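Local coordinates for conserved hypothetical alanine RICH protein (Mycobacterium tuberculosis, PDB 2IB0) that is of unknown function but folds as a four-helix bundle of the ferritin-like kind and pairs with a second copy of itself, at residues A[63-68]-A[131-136]. Numbering follows the deposited sequence.
Sequences RHRRDD and STALTE
Arg65 reaches from helix 52-75 to Ala133 and Glu136 on helix 124-150, and this one long side chain carries the contact between two helices of a ferritin-like four-helix bundle, whose nearest CA atoms, those of Arg65 and Ala133, stand 7.5 Å apart. The arginine leaves its helix with CG anti to the backbone N (chi1 -170°), runs straight on, then bends at chi3 (-67°), which lays the guanidinium over Ala133. The methyl CB of Ala133 packs under one face, 3.5 Å from Arg65 NE, and the Ala133 carbonyl oxygen lies on that same face, nearer the edge of the group than its centre. Trp114 of helix 96-120 touches both residues. The straight Glu136 side chain passes alongside the arginine in the opposite direction. In a salt bridge, Arg65 NH2 donates to the anti lone pair of Glu136 OE1 at 3.0 Å, nearly straight (169°) and within the guanidinium plane; a water bridges Arg65 NE and Glu136 OE1. Arg65 NH1 makes a second salt bridge, to Glu33 of helix 18-46, so the buried cation ties three helices together and its charge is probably shared between two carboxylates. One residue on, Arg66 packs on Leu30, His34 and Ile37 of helix 18-46, while its NE donates to Asp67 OD1 in a salt bridge within the helix (3.0 Å).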
loop_
_atom_site.group_PDB
_atom_site.type_symbol
_atom_site.label_atom_id
_atom_site.label_comp_id
_atom_site.label_asym_id
_atom_site.label_seq_id
_atom_site.Cartn_x
_atom_site.Cartn_y
_atom_site.Cartn_z
ATOM N N ARG A 63 -6.028 12.665 10.057
ATOM C CA ARG A 63 -6.396 13.118 11.400
ATOM C C ARG A 63 -6.755 11.934 12.276
ATOM O O ARG A 63 -6.310 11.862 13.422
ATOM C CB ARG A 63 -7.519 14.157 11.388
ATOM C CG ARG A 63 -7.076 15.508 10.925
ATOM C CD ARG A 63 -8.246 16.352 10.593
ATOM N NE ARG A 63 -7.792 17.719 10.434
ATOM C CZ ARG A 63 -8.355 18.634 9.648
ATOM N NH1 ARG A 63 -9.418 18.314 8.912
ATOM N NH2 ARG A 63 -7.839 19.871 9.600
ATOM N N HIS A 64 -7.488 10.977 11.690
ATOM C CA HIS A 64 -7.907 9.776 12.389
ATOM C C HIS A 64 -6.691 8.902 12.738
ATOM O O HIS A 64 -6.567 8.447 13.863
ATOM C CB HIS A 64 -8.947 8.988 11.553
ATOM C CG HIS A 64 -9.546 7.813 12.276
ATOM N ND1 HIS A 64 -8.971 6.554 12.272
ATOM C CD2 HIS A 64 -10.670 7.701 13.028
ATOM C CE1 HIS A 64 -9.705 5.724 12.995
ATOM N NE2 HIS A 64 -10.745 6.392 13.462
ATOM N N ARG A 65 -5.805 8.661 11.767
ATOM C CA ARG A 65 -4.575 7.927 12.006
ATOM C C ARG A 65 -3.738 8.558 13.130
ATOM O O ARG A 65 -3.282 7.860 14.026
ATOM C CB ARG A 65 -3.749 7.895 10.731
ATOM C CG ARG A 65 -2.579 6.959 10.803
ATOM C CD ARG A 65 -1.778 7.061 9.538
ATOM N NE ARG A 65 -2.512 6.570 8.388
ATOM C CZ ARG A 65 -2.330 6.998 7.143
ATOM N NH1 ARG A 65 -1.440 7.955 6.894
ATOM N NH2 ARG A 65 -3.041 6.478 6.139
ATOM N N ARG A 66 -3.527 9.869 13.053
ATOM C CA ARG A 66 -2.812 10.659 14.093
ATOM C C ARG A 66 -3.382 10.438 15.500
ATOM O O ARG A 66 -2.643 10.114 16.437
ATOM C CB ARG A 66 -2.835 12.145 13.752
ATOM C CG ARG A 66 -2.447 13.105 14.986
ATOM C CD ARG A 66 -2.938 14.536 14.738
ATOM N NE ARG A 66 -4.397 14.704 14.827
ATOM C CZ ARG A 66 -5.063 15.793 14.419
ATOM N NH1 ARG A 66 -4.433 16.829 13.882
ATOM N NH2 ARG A 66 -6.374 15.856 14.554
ATOM N N ASP A 67 -4.695 10.610 15.650
ATOM C CA ASP A 67 -5.366 10.347 16.932
ATOM C C ASP A 67 -5.175 8.917 17.385
ATOM O O ASP A 67 -4.900 8.668 18.552
ATOM C CB ASP A 67 -6.851 10.690 16.838
ATOM C CG ASP A 67 -7.106 12.173 16.490
ATOM O OD1 ASP A 67 -6.169 13.018 16.528
ATOM O OD2 ASP A 67 -8.264 12.497 16.158
ATOM N N ASP A 68 -5.314 7.958 16.467
ATOM C CA ASP A 68 -5.026 6.548 16.761
ATOM C C ASP A 68 -3.609 6.255 17.324
ATOM O O ASP A 68 -3.457 5.456 18.257
ATOM C CB ASP A 68 -5.249 5.700 15.506
ATOM C CG ASP A 68 -6.697 5.228 15.334
ATOM O OD1 ASP A 68 -7.549 5.511 16.176
ATOM O OD2 ASP A 68 -6.995 4.551 14.323
ATOM N N SER A 131 0.962 -1.392 8.568
ATOM C CA SER A 131 0.802 -1.793 7.200
ATOM C C SER A 131 -0.448 -1.227 6.552
ATOM O O SER A 131 -0.415 -0.907 5.372
ATOM C CB SER A 131 0.903 -3.310 7.001
ATOM O OG SER A 131 -0.335 -3.968 7.240
ATOM N N THR A 132 -1.545 -1.124 7.284
ATOM C CA THR A 132 -2.735 -0.412 6.819
ATOM C C THR A 132 -2.454 1.087 6.500
ATOM O O THR A 132 -2.816 1.590 5.390
ATOM C CB THR A 132 -3.854 -0.567 7.850
ATOM O OG1 THR A 132 -4.189 -1.961 7.921
ATOM C CG2 THR A 132 -5.092 0.227 7.456
ATOM N N ALA A 133 -1.761 1.763 7.429
ATOM C CA ALA A 133 -1.307 3.137 7.241
ATOM C C ALA A 133 -0.365 3.254 6.033
ATOM O O ALA A 133 -0.472 4.220 5.250
ATOM C CB ALA A 133 -0.645 3.652 8.510
ATOM N N LEU A 134 0.526 2.273 5.859
ATOM C CA LEU A 134 1.446 2.287 4.744
ATOM C C LEU A 134 0.678 2.163 3.396
ATOM O O LEU A 134 0.933 2.898 2.428
ATOM C CB LEU A 134 2.418 1.110 4.887
ATOM C CG LEU A 134 3.753 0.981 4.135
ATOM C CD1 LEU A 134 4.178 -0.430 4.154
ATOM C CD2 LEU A 134 3.738 1.451 2.732
ATOM N N THR A 135 -0.234 1.200 3.357
ATOM C CA THR A 135 -1.057 0.949 2.170
ATOM C C THR A 135 -1.948 2.143 1.816
ATOM O O THR A 135 -2.049 2.502 0.626
ATOM C CB THR A 135 -1.898 -0.280 2.375
ATOM O OG1 THR A 135 -1.025 -1.427 2.434
ATOM C CG2 THR A 135 -2.915 -0.451 1.246
ATOM N N GLU A 136 -2.561 2.757 2.824
ATOM C CA GLU A 136 -3.376 3.960 2.610
ATOM C C GLU A 136 -2.589 5.146 2.023
ATOM O O GLU A 136 -3.138 5.860 1.172
ATOM C CB GLU A 136 -4.092 4.393 3.888
ATOM C CG GLU A 136 -5.176 3.364 4.290
ATOM C CD GLU A 136 -5.803 3.664 5.638
ATOM O OE1 GLU A 136 -5.279 4.503 6.408
ATOM O OE2 GLU A 136 -6.841 3.061 5.943
HETATM O O HOH W 1 -4.606 4.521 8.954
#